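Local coordinates for tyrosine specific protein phosphatase (Trypanosoma cruzi, PDB 4AZ1) that probably acts as a protein tyrosine phosphatase, removing phosphate groups from phosphotyrosine residues of other proteins, at residues 54-59 with 78-83; 172-177 with 184-189; 23-28 with 272-277. One frame throughout, in Å; residues are numbered along the deposited sequence.

Contact 1. Residues 54-59 with 78-83; sequences ILANEA and NGNLID. With FMT (formic acid), chain H.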
loop_
_atom_site.group_PDB
_atom_site.type_symbol
_atom_site.label_atom_id
_atom_site.label_comp_id
_atom_site.label_asym_id
_atom_site.label_seq_id
_atom_site.Cartn_x
_atom_site.Cartn_y
_atom_site.Cartn_z
ATOM N N ILE A 54 -3.530 12.222 15.451
ATOM C CA ILE A 54 -4.548 11.228 15.764
ATOM C C ILE A 54 -3.826 9.904 15.871
ATOM O O ILE A 54 -3.516 9.268 14.854
ATOM C CB ILE A 54 -5.657 11.137 14.702
ATOM C CG1 ILE A 54 -6.218 12.528 14.382
ATOM C CG2 ILE A 54 -6.752 10.189 15.188
ATOM C CD1 ILE A 54 -7.328 12.995 15.303
ATOM N N LEU A 55 -3.566 9.492 17.108
ATOM C CA LEU A 55 -2.718 8.337 17.376
ATOM C C LEU A 55 -3.507 7.235 18.072
ATOM O O LEU A 55 -4.476 7.514 18.781
ATOM C CB LEU A 55 -1.538 8.755 18.254
ATOM C CG LEU A 55 -0.668 9.904 17.746
ATOM C CD1 LEU A 55 0.422 10.231 18.758
ATOM C CD2 LEU A 55 -0.056 9.574 16.389
ATOM N N ALA A 56 -3.091 5.988 17.865
ATOM C CA ALA A 56 -3.748 4.829 18.486
ATOM C C ALA A 56 -3.123 4.493 19.841
ATOM O O ALA A 56 -1.902 4.360 19.926
ATOM C CB ALA A 56 -3.639 3.625 17.551
ATOM N N ASN A 57 -3.944 4.335 20.885
ATOM C CA ASN A 57 -3.436 3.932 22.208
ATOM C C ASN A 57 -2.650 2.633 22.157
ATOM O O ASN A 57 -3.082 1.674 21.519
ATOM C CB ASN A 57 -4.569 3.741 23.227
ATOM C CG ASN A 57 -5.475 4.948 23.336
ATOM O OD1 ASN A 57 -5.831 5.574 22.336
ATOM N ND2 ASN A 57 -5.863 5.274 24.560
ATOM N N GLU A 58 -1.515 2.598 22.852
ATOM C CA GLU A 58 -0.661 1.420 22.876
ATOM C C GLU A 58 -1.370 0.216 23.491
ATOM O O GLU A 58 -1.304 -0.894 22.963
ATOM C CB GLU A 58 0.606 1.726 23.682
ATOM C CG GLU A 58 1.681 0.659 23.594
ATOM C CD GLU A 58 2.247 0.526 22.190
ATOM O OE1 GLU A 58 2.337 1.556 21.482
ATOM O OE2 GLU A 58 2.609 -0.606 21.796
ATOM N N ALA A 59 -2.053 0.445 24.609
ATOM C CA ALA A 59 -2.653 -0.636 25.391
ATOM C C ALA A 59 -3.653 -1.485 24.611
ATOM O O ALA A 59 -3.808 -2.671 24.889
ATOM C CB ALA A 59 -3.313 -0.075 26.635
ATOM N N ASN A 78 -3.147 2.223 12.211
ATOM C CA ASN A 78 -3.502 3.160 13.275
ATOM C C ASN A 78 -4.899 2.759 13.750
ATOM O O ASN A 78 -5.907 3.285 13.258
ATOM C CB ASN A 78 -3.492 4.584 12.717
ATOM C CG ASN A 78 -3.755 5.643 13.764
ATOM O OD1 ASN A 78 -4.575 5.467 14.667
ATOM N ND2 ASN A 78 -3.073 6.773 13.628
ATOM N N GLY A 79 -4.966 1.793 14.667
ATOM C CA GLY A 79 -6.257 1.254 15.069
ATOM C C GLY A 79 -6.263 0.611 16.439
ATOM O O GLY A 79 -5.216 0.212 16.955
ATOM N N ASN A 80 -7.449 0.506 17.034
ATOM C CA ASN A 80 -7.574 -0.073 18.367
ATOM C C ASN A 80 -8.729 -1.054 18.452
ATOM O O ASN A 80 -9.748 -0.896 17.762
ATOM C CB ASN A 80 -7.776 1.021 19.412
ATOM C CG ASN A 80 -6.602 1.976 19.492
ATOM O OD1 ASN A 80 -6.560 2.981 18.775
ATOM N ND2 ASN A 80 -5.648 1.679 20.380
ATOM N N LEU A 81 -8.566 -2.060 19.306
ATOM C CA LEU A 81 -9.616 -3.038 19.575
ATOM C C LEU A 81 -10.656 -2.410 20.500
ATOM O O LEU A 81 -10.332 -2.017 21.607
ATOM C CB LEU A 81 -9.024 -4.277 20.260
ATOM C CG LEU A 81 -9.972 -5.462 20.455
ATOM C CD1 LEU A 81 -10.483 -5.931 19.118
ATOM C CD2 LEU A 81 -9.319 -6.633 21.208
ATOM N N ILE A 82 -11.901 -2.303 20.056
ATOM C CA ILE A 82 -12.923 -1.789 20.954
ATOM C C ILE A 82 -13.763 -2.921 21.520
ATOM O O ILE A 82 -14.416 -3.645 20.770
ATOM C CB ILE A 82 -13.836 -0.775 20.266
ATOM C CG1 ILE A 82 -12.998 0.259 19.496
ATOM C CG2 ILE A 82 -14.743 -0.098 21.314
ATOM C CD1 ILE A 82 -12.204 1.198 20.387
ATOM N N ASP A 83 -13.755 -3.063 22.842
ATOM C CA ASP A 83 -14.508 -4.120 23.507
ATOM C C ASP A 83 -15.431 -3.491 24.550
ATOM O O ASP A 83 -14.965 -2.843 25.490
ATOM C CB ASP A 83 -13.540 -5.113 24.170
ATOM C CG ASP A 83 -14.253 -6.262 24.897
ATOM O OD1 ASP A 83 -15.264 -6.800 24.382
ATOM O OD2 ASP A 83 -13.778 -6.641 25.989
HETATM C C FMT H . -4.934 1.945 8.851
HETATM O O1 FMT H . -3.969 2.349 9.515
HETATM O O2 FMT H . -6.027 1.583 9.315
#
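Two asparagine amides reach the loop 54-59 along different torsional routes. Asn78 turns CG opposite its backbone N (chi1 -176°), which carries its ND2 to Ile54 O at 2.8 Å. Asn80 instead turns CG opposite its own carbonyl carbon, beside its backbone N (chi1 -62°), and its amide comes up beside Ala56 and Asn57. The Asn78 bond is fairly straight, with an N-H...O angle of 158°, and Ile54 O lies close to the plane of that amide. Asn80 ND2 also stands 2.8 Å from Asn57 O, but this bond is bent and weak, and the same nitrogen has another partner in Thr60 OG1.

Between the two amides sits the methyl of Ala56, with CB 3.5 Å from Asn78 OD1 and 3.2 Å from Asn80 OD1. A small residue suits a place with two amides and the strand backbone so near; Gly79 N is 3.7 Å from the same CB. Asparagine suits its two positions because each amide can donate to the loop while its oxygen accepts: both OD1 atoms take hydrogen bonds from Arg267 NH1, and Asn78 ND2 also reaches Asn49 OD1. These buried polar ends are thus tied on several sides. A formic acid molecule, probably from the crystallisation liquor, accepts a hydrogen bond from Asn78 N at its O1.

Asn78-Gly79-Asn80 resembles the Asn-Ala-Asn of the Tyr-Ile-Asn-Ala-Asn motif in classical tyrosine phosphatases. Strand 79-82 pairs with strand 90-93, Ile82 packs on helix 255-266, and the loop rests on helix 40-44 through Leu55, with Ser42 OG bonded to Ala56 N.

Contact 2. Residues 172-177 with 184-189; sequences RYLILQ and HKFTQV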
loop_
_atom_site.group_PDB
_atom_site.type_symbol
_atom_site.label_atom_id
_atom_site.label_comp_id
_atom_site.label_asym_id
_atom_site.label_seq_id
_atom_site.Cartn_x
_atom_site.Cartn_y
_atom_site.Cartn_z
ATOM N N ARG A 172 -19.343 -4.563 -1.298
ATOM C CA ARG A 172 -18.334 -5.183 -2.147
ATOM C C ARG A 172 -17.937 -6.513 -1.525
ATOM O O ARG A 172 -17.545 -6.570 -0.356
ATOM C CB ARG A 172 -17.113 -4.259 -2.281
ATOM C CG ARG A 172 -17.447 -2.867 -2.839
ATOM C CD ARG A 172 -16.204 -2.003 -3.040
ATOM N NE ARG A 172 -16.540 -0.754 -3.719
ATOM C CZ ARG A 172 -16.781 0.409 -3.109
ATOM N NH1 ARG A 172 -16.719 0.509 -1.787
ATOM N NH2 ARG A 172 -17.086 1.478 -3.831
ATOM N N TYR A 173 -18.080 -7.584 -2.292
ATOM C CA TYR A 173 -17.715 -8.911 -1.813
ATOM C C TYR A 173 -16.360 -9.229 -2.429
ATOM O O TYR A 173 -16.200 -9.268 -3.656
ATOM C CB TYR A 173 -18.809 -9.950 -2.174
ATOM C CG TYR A 173 -20.164 -9.502 -1.661
ATOM C CD1 TYR A 173 -20.528 -9.703 -0.328
ATOM C CD2 TYR A 173 -21.055 -8.830 -2.489
ATOM C CE1 TYR A 173 -21.753 -9.258 0.159
ATOM C CE2 TYR A 173 -22.280 -8.395 -2.017
ATOM C CZ TYR A 173 -22.621 -8.608 -0.690
ATOM O OH TYR A 173 -23.836 -8.174 -0.216
ATOM N N LEU A 174 -15.384 -9.440 -1.560
ATOM C CA LEU A 174 -13.992 -9.420 -1.960
ATOM C C LEU A 174 -13.272 -10.709 -1.570
ATOM O O LEU A 174 -13.697 -11.435 -0.660
ATOM C CB LEU A 174 -13.306 -8.192 -1.331
ATOM C CG LEU A 174 -13.864 -6.843 -1.810
ATOM C CD1 LEU A 174 -13.429 -5.687 -0.910
ATOM C CD2 LEU A 174 -13.442 -6.573 -3.266
ATOM N N ILE A 175 -12.193 -11.002 -2.281
ATOM C CA ILE A 175 -11.358 -12.145 -1.950
ATOM C C ILE A 175 -9.908 -11.695 -1.808
ATOM O O ILE A 175 -9.322 -11.146 -2.753
ATOM C CB ILE A 175 -11.485 -13.268 -3.017
ATOM C CG1 ILE A 175 -12.946 -13.729 -3.136
ATOM C CG2 ILE A 175 -10.610 -14.442 -2.657
ATOM C CD1 ILE A 175 -13.179 -14.813 -4.207
ATOM N N LEU A 176 -9.338 -11.894 -0.622
ATOM C CA LEU A 176 -7.923 -11.611 -0.395
ATOM C C LEU A 176 -7.127 -12.887 -0.556
ATOM O O LEU A 176 -7.528 -13.941 -0.034
ATOM C CB LEU A 176 -7.705 -11.055 1.011
ATOM C CG LEU A 176 -7.799 -9.541 1.143
ATOM C CD1 LEU A 176 -7.845 -9.122 2.613
ATOM C CD2 LEU A 176 -6.609 -8.922 0.446
ATOM N N GLN A 177 -6.005 -12.806 -1.274
ATOM C CA GLN A 177 -5.152 -13.970 -1.434
ATOM C C GLN A 177 -3.653 -13.639 -1.400
ATOM O O GLN A 177 -3.224 -12.603 -1.923
ATOM C CB GLN A 177 -5.496 -14.706 -2.733
ATOM C CG GLN A 177 -5.069 -16.172 -2.709
ATOM C CD GLN A 177 -5.433 -16.916 -3.987
ATOM O OE1 GLN A 177 -6.092 -16.367 -4.875
ATOM N NE2 GLN A 177 -4.999 -18.170 -4.087
ATOM N N HIS A 184 -9.121 -15.726 1.309
ATOM C CA HIS A 184 -10.011 -15.301 2.378
ATOM C C HIS A 184 -11.054 -14.329 1.840
ATOM O O HIS A 184 -10.708 -13.261 1.312
ATOM C CB HIS A 184 -9.234 -14.647 3.528
ATOM C CG HIS A 184 -10.115 -14.022 4.572
ATOM N ND1 HIS A 184 -10.846 -14.769 5.474
ATOM C CD2 HIS A 184 -10.394 -12.728 4.849
ATOM C CE1 HIS A 184 -11.533 -13.961 6.261
ATOM N NE2 HIS A 184 -11.277 -12.716 5.906
ATOM N N LYS A 185 -12.325 -14.702 1.972
ATOM C CA LYS A 185 -13.431 -13.850 1.545
ATOM C C LYS A 185 -13.822 -12.886 2.654
ATOM O O LYS A 185 -13.789 -13.239 3.832
ATOM C CB LYS A 185 -14.645 -14.699 1.173
ATOM C CG LYS A 185 -14.412 -15.618 -0.015
ATOM C CD LYS A 185 -15.672 -16.385 -0.374
ATOM C CE LYS A 185 -15.453 -17.210 -1.632
ATOM N NZ LYS A 185 -16.699 -17.892 -2.066
ATOM N N PHE A 186 -14.179 -11.665 2.279
ATOM C CA PHE A 186 -14.739 -10.718 3.229
ATOM C C PHE A 186 -15.656 -9.728 2.512
ATOM O O PHE A 186 -15.618 -9.599 1.276
ATOM C CB PHE A 186 -13.634 -10.010 4.041
ATOM C CG PHE A 186 -12.938 -8.889 3.305
ATOM C CD1 PHE A 186 -11.910 -9.155 2.410
ATOM C CD2 PHE A 186 -13.307 -7.563 3.527
ATOM C CE1 PHE A 186 -11.260 -8.119 1.740
ATOM C CE2 PHE A 186 -12.667 -6.513 2.865
ATOM C CZ PHE A 186 -11.635 -6.796 1.971
ATOM N N THR A 187 -16.505 -9.062 3.288
ATOM C CA THR A 187 -17.417 -8.063 2.746
ATOM C C THR A 187 -16.979 -6.671 3.222
ATOM O O THR A 187 -16.738 -6.468 4.419
ATOM C CB THR A 187 -18.865 -8.373 3.181
ATOM O OG1 THR A 187 -19.191 -9.728 2.832
ATOM C CG2 THR A 187 -19.848 -7.438 2.506
ATOM N N GLN A 188 -16.820 -5.732 2.289
ATOM C CA GLN A 188 -16.678 -4.318 2.657
ATOM C C GLN A 188 -17.977 -3.584 2.347
ATOM O O GLN A 188 -18.540 -3.730 1.263
ATOM C CB GLN A 188 -15.500 -3.625 1.945
ATOM C CG GLN A 188 -15.245 -2.190 2.431
ATOM C CD GLN A 188 -15.277 -1.169 1.294
ATOM O OE1 GLN A 188 -15.886 -1.407 0.244
ATOM N NE2 GLN A 188 -14.612 -0.031 1.498
ATOM N N VAL A 189 -18.456 -2.800 3.311
ATOM C CA VAL A 189 -19.690 -2.042 3.142
ATOM C C VAL A 189 -19.309 -0.564 3.263
ATOM O O VAL A 189 -18.782 -0.142 4.288
ATOM C CB VAL A 189 -20.723 -2.412 4.229
ATOM C CG1 VAL A 189 -22.062 -1.707 3.972
ATOM C CG2 VAL A 189 -20.944 -3.927 4.262
#
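The Phe186 ring takes Leu174 CB over one face, 4.1 Å from the ring centroid, in a CH-pi contact. Leu174 CD1 reaches ring atom CZ at 3.6 Å, and Leu176 CD1 approaches Phe186 CE1 obliquely at 3.7 Å. Placing CG between the backbone N and the carbonyl carbon (chi1 79°) leans the phenyl group across the neighbouring strand, where a broad apolar residue can touch both leucines. The Arg172 guanidinium meets Gln188 OE1 at its edge: NH1 donates over 2.9 Å, in the carbonyl plane and on a lone pair of the glutamine oxygen, although the two flat groups are turned 43° apart. NH1 also reaches Gln190 OE1, and Trp134 adds a cation-pi contact, so a long, planar, multiply donating side chain fits here. On the other face of the sheet the Tyr173 ring edge, at CD1, lies 3.4 Å from Thr187 OG1, while Ile175 CG1 runs beside Lys185 CG.

Six backbone hydrogen bonds join the strands through the pairs Arg172-Gln188, Leu174-Phe186 and Leu176-His184, forming an antiparallel hairpin within the mixed sheet of the phosphatase domain. Helix 101-110 packs on the face of Leu176 and Phe186, with Leu108 touching both; strand 151-164 flanks 172-177, and strand 115-118 continues the sheet beyond 184-189.

Contact 3. Residues 23-28 with 272-277; sequences REFSLL and QRMEQY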
loop_
_atom_site.group_PDB
_atom_site.type_symbol
_atom_site.label_atom_id
_atom_site.label_comp_id
_atom_site.label_asym_id
_atom_site.label_seq_id
_atom_site.Cartn_x
_atom_site.Cartn_y
_atom_site.Cartn_z
ATOM N N ARG A 23 -23.964 19.758 26.612
ATOM C CA ARG A 23 -23.350 19.701 27.942
ATOM C C ARG A 23 -22.551 18.405 28.158
ATOM O O ARG A 23 -21.426 18.440 28.655
ATOM C CB ARG A 23 -24.438 19.824 29.003
ATOM C CG ARG A 23 -23.918 20.005 30.414
ATOM C CD ARG A 23 -25.083 20.083 31.399
ATOM N NE ARG A 23 -25.798 18.810 31.465
ATOM C CZ ARG A 23 -27.086 18.654 31.170
ATOM N NH1 ARG A 23 -27.825 19.703 30.798
ATOM N NH2 ARG A 23 -27.636 17.445 31.260
ATOM N N GLU A 24 -23.131 17.266 27.782
ATOM C CA GLU A 24 -22.444 15.986 27.929
ATOM C C GLU A 24 -21.213 15.895 27.037
ATOM O O GLU A 24 -20.167 15.403 27.461
ATOM C CB GLU A 24 -23.387 14.822 27.597
ATOM C CG GLU A 24 -24.368 14.482 28.720
ATOM C CD GLU A 24 -25.346 13.386 28.303
ATOM O OE1 GLU A 24 -25.176 12.790 27.203
ATOM O OE2 GLU A 24 -26.277 13.114 29.086
ATOM N N PHE A 25 -21.335 16.349 25.793
ATOM C CA PHE A 25 -20.187 16.285 24.905
ATOM C C PHE A 25 -19.028 17.156 25.420
ATOM O O PHE A 25 -17.867 16.740 25.362
ATOM C CB PHE A 25 -20.562 16.661 23.475
ATOM C CG PHE A 25 -19.432 16.514 22.508
ATOM C CD1 PHE A 25 -19.059 15.256 22.043
ATOM C CD2 PHE A 25 -18.718 17.630 22.077
ATOM C CE1 PHE A 25 -18.000 15.111 21.149
ATOM C CE2 PHE A 25 -17.659 17.490 21.174
ATOM C CZ PHE A 25 -17.302 16.227 20.721
ATOM N N SER A 26 -19.339 18.350 25.928
ATOM C CA SER A 26 -18.309 19.209 26.493
ATOM C C SER A 26 -17.642 18.556 27.699
ATOM O O SER A 26 -16.427 18.636 27.868
ATOM C CB SER A 26 -18.888 20.574 26.880
ATOM O OG SER A 26 -19.282 21.285 25.719
ATOM N N LEU A 27 -18.438 17.894 28.526
ATOM C CA LEU A 27 -17.900 17.166 29.668
ATOM C C LEU A 27 -16.960 16.043 29.220
ATOM O O LEU A 27 -15.920 15.808 29.843
ATOM C CB LEU A 27 -19.044 16.636 30.534
ATOM C CG LEU A 27 -18.711 15.846 31.794
ATOM C CD1 LEU A 27 -17.956 16.724 32.797
ATOM C CD2 LEU A 27 -19.997 15.300 32.409
ATOM N N LEU A 28 -17.294 15.368 28.127
ATOM C CA LEU A 28 -16.389 14.351 27.583
ATOM C C LEU A 28 -15.050 14.949 27.144
ATOM O O LEU A 28 -13.996 14.394 27.444
ATOM C CB LEU A 28 -17.026 13.618 26.401
ATOM C CG LEU A 28 -18.152 12.630 26.692
ATOM C CD1 LEU A 28 -18.870 12.279 25.400
ATOM C CD2 LEU A 28 -17.616 11.367 27.353
ATOM N N GLN A 272 -15.714 12.411 17.754
ATOM C CA GLN A 272 -14.863 13.574 17.610
ATOM C C GLN A 272 -15.658 14.883 17.651
ATOM O O GLN A 272 -15.151 15.891 18.109
ATOM C CB GLN A 272 -14.142 13.441 16.261
ATOM C CG GLN A 272 -13.143 14.533 15.902
ATOM C CD GLN A 272 -12.470 14.234 14.556
ATOM O OE1 GLN A 272 -12.990 13.451 13.751
ATOM N NE2 GLN A 272 -11.316 14.840 14.319
ATOM N N ARG A 273 -16.897 14.864 17.164
ATOM C CA ARG A 273 -17.661 16.102 16.985
ATOM C C ARG A 273 -18.982 16.013 17.702
ATOM O O ARG A 273 -19.538 14.923 17.846
ATOM C CB ARG A 273 -17.913 16.382 15.490
ATOM C CG ARG A 273 -16.646 16.342 14.651
ATOM C CD ARG A 273 -16.859 16.948 13.256
ATOM N NE ARG A 273 -15.824 16.510 12.313
ATOM C CZ ARG A 273 -14.574 16.985 12.294
ATOM N NH1 ARG A 273 -14.192 17.897 13.188
ATOM N NH2 ARG A 273 -13.698 16.544 11.391
ATOM N N MET A 274 -19.487 17.165 18.135
ATOM C CA MET A 274 -20.703 17.216 18.937
ATOM C C MET A 274 -21.872 16.534 18.214
ATOM O O MET A 274 -22.619 15.744 18.807
ATOM C CB MET A 274 -21.036 18.672 19.291
ATOM C CG MET A 274 -22.245 18.853 20.210
ATOM S SD MET A 274 -23.815 18.822 19.294
ATOM C CE MET A 274 -23.850 20.502 18.654
ATOM N N GLU A 275 -22.028 16.826 16.926
ATOM C CA GLU A 275 -23.171 16.289 16.192
ATOM C C GLU A 275 -23.028 14.788 16.006
ATOM O O GLU A 275 -24.029 14.097 15.838
ATOM C CB GLU A 275 -23.385 16.999 14.844
ATOM C CG GLU A 275 -22.333 16.692 13.815
ATOM C CD GLU A 275 -21.081 17.532 13.985
ATOM O OE1 GLU A 275 -21.005 18.325 14.961
ATOM O OE2 GLU A 275 -20.178 17.397 13.129
ATOM N N GLN A 276 -21.801 14.269 16.072
ATOM C CA GLN A 276 -21.626 12.817 15.975
ATOM C C GLN A 276 -22.112 12.135 17.259
ATOM O O GLN A 276 -22.647 11.040 17.209
ATOM C CB GLN A 276 -20.163 12.447 15.662
ATOM C CG GLN A 276 -19.750 12.775 14.206
ATOM C CD GLN A 276 -18.240 12.882 14.054
ATOM O OE1 GLN A 276 -17.506 12.731 15.037
ATOM N NE2 GLN A 276 -17.769 13.163 12.831
ATOM N N TYR A 277 -21.922 12.793 18.399
ATOM C CA TYR A 277 -22.403 12.279 19.680
ATOM C C TYR A 277 -23.933 12.363 19.704
ATOM O O TYR A 277 -24.640 11.442 20.159
ATOM C CB TYR A 277 -21.780 13.107 20.823
ATOM C CG TYR A 277 -22.184 12.679 22.224
ATOM C CD1 TYR A 277 -21.721 11.482 22.776
ATOM C CD2 TYR A 277 -23.001 13.486 23.004
ATOM C CE1 TYR A 277 -22.087 11.092 24.072
ATOM C CE2 TYR A 277 -23.374 13.107 24.300
ATOM C CZ TYR A 277 -22.904 11.910 24.825
ATOM O OH TYR A 277 -23.262 11.535 26.108
#
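Phe25 lays one face of its ring over the backbone of Met274, whose CA stands 3.6 Å from the ring centroid and almost on the ring normal. The segment beneath is the start of helix 274-288, and Gln272 to Gln276 match the Q-loop of classical tyrosine phosphatases; the contact therefore seats helix 14-30 against that loop and the first turn of the helix after it. A chi1 of -176° swings CG opposite the backbone N and carries the Phe25 ring out from its helix until the rim at CZ meets Gln272 O, 3.4 Å away and in the ring plane. A flat aromatic suits this site because its face can lie on a helix turn while the C-H edge faces a carbonyl oxygen. Met274 CB adds an apolar touch on CD2 of Phe25.

Tyr277 and Phe25 run antiparallel alongside one another, Tyr277 CB 3.7 Å from Phe25 CD1. Leu28 CD1 sits over a face of the tyrosine ring in a CH-pi contact, 4.1 Å from the centroid. Tyrosine thus offers an apolar ring to leucine and a hydroxyl to Glu24, whose other carboxylate oxygen, OE2, is held by a salt bridge to Arg20. That pairing would probably stabilise the charged form of the glutamate. Glu24 OE1 also accepts a bond from Tyr281 OH, one turn further along helix 274-288.

Within the Q-loop, Gln276 OE1 accepts Arg273 N at the N-cap of the helix, helping to fix the turn. Arg273 starts off away from helix 14-30, and its NE forms a salt bridge with Asp196, in a loop matching the family's WPD loop. At the far end of the tyrosine, OH donates to Glu24 OE1 over a short 2.5 Å, from 35° above the carboxylate plane.

Along the chain contact 3 is the outermost, joining helix 14-30 near the N-terminus to the start of helix 274-288; contacts 1 and 2 follow one another inside the loop it closes. Contacts 1 and 2 reach the same mixed sheet, contact 1 through its edge strand 79-82 and contact 2 through the hairpin 169-177/184-191 several strands away, their centres about 24 Å apart. Contact 3 lies about 34 Å from contact 2 between centres, across the middle of the chain, and about 20 Å from contact 1. Helix 255-266 touches side chains of both contacts 1 and 3, so the sheet edge and the helical side of the phosphatase domain share a neighbour.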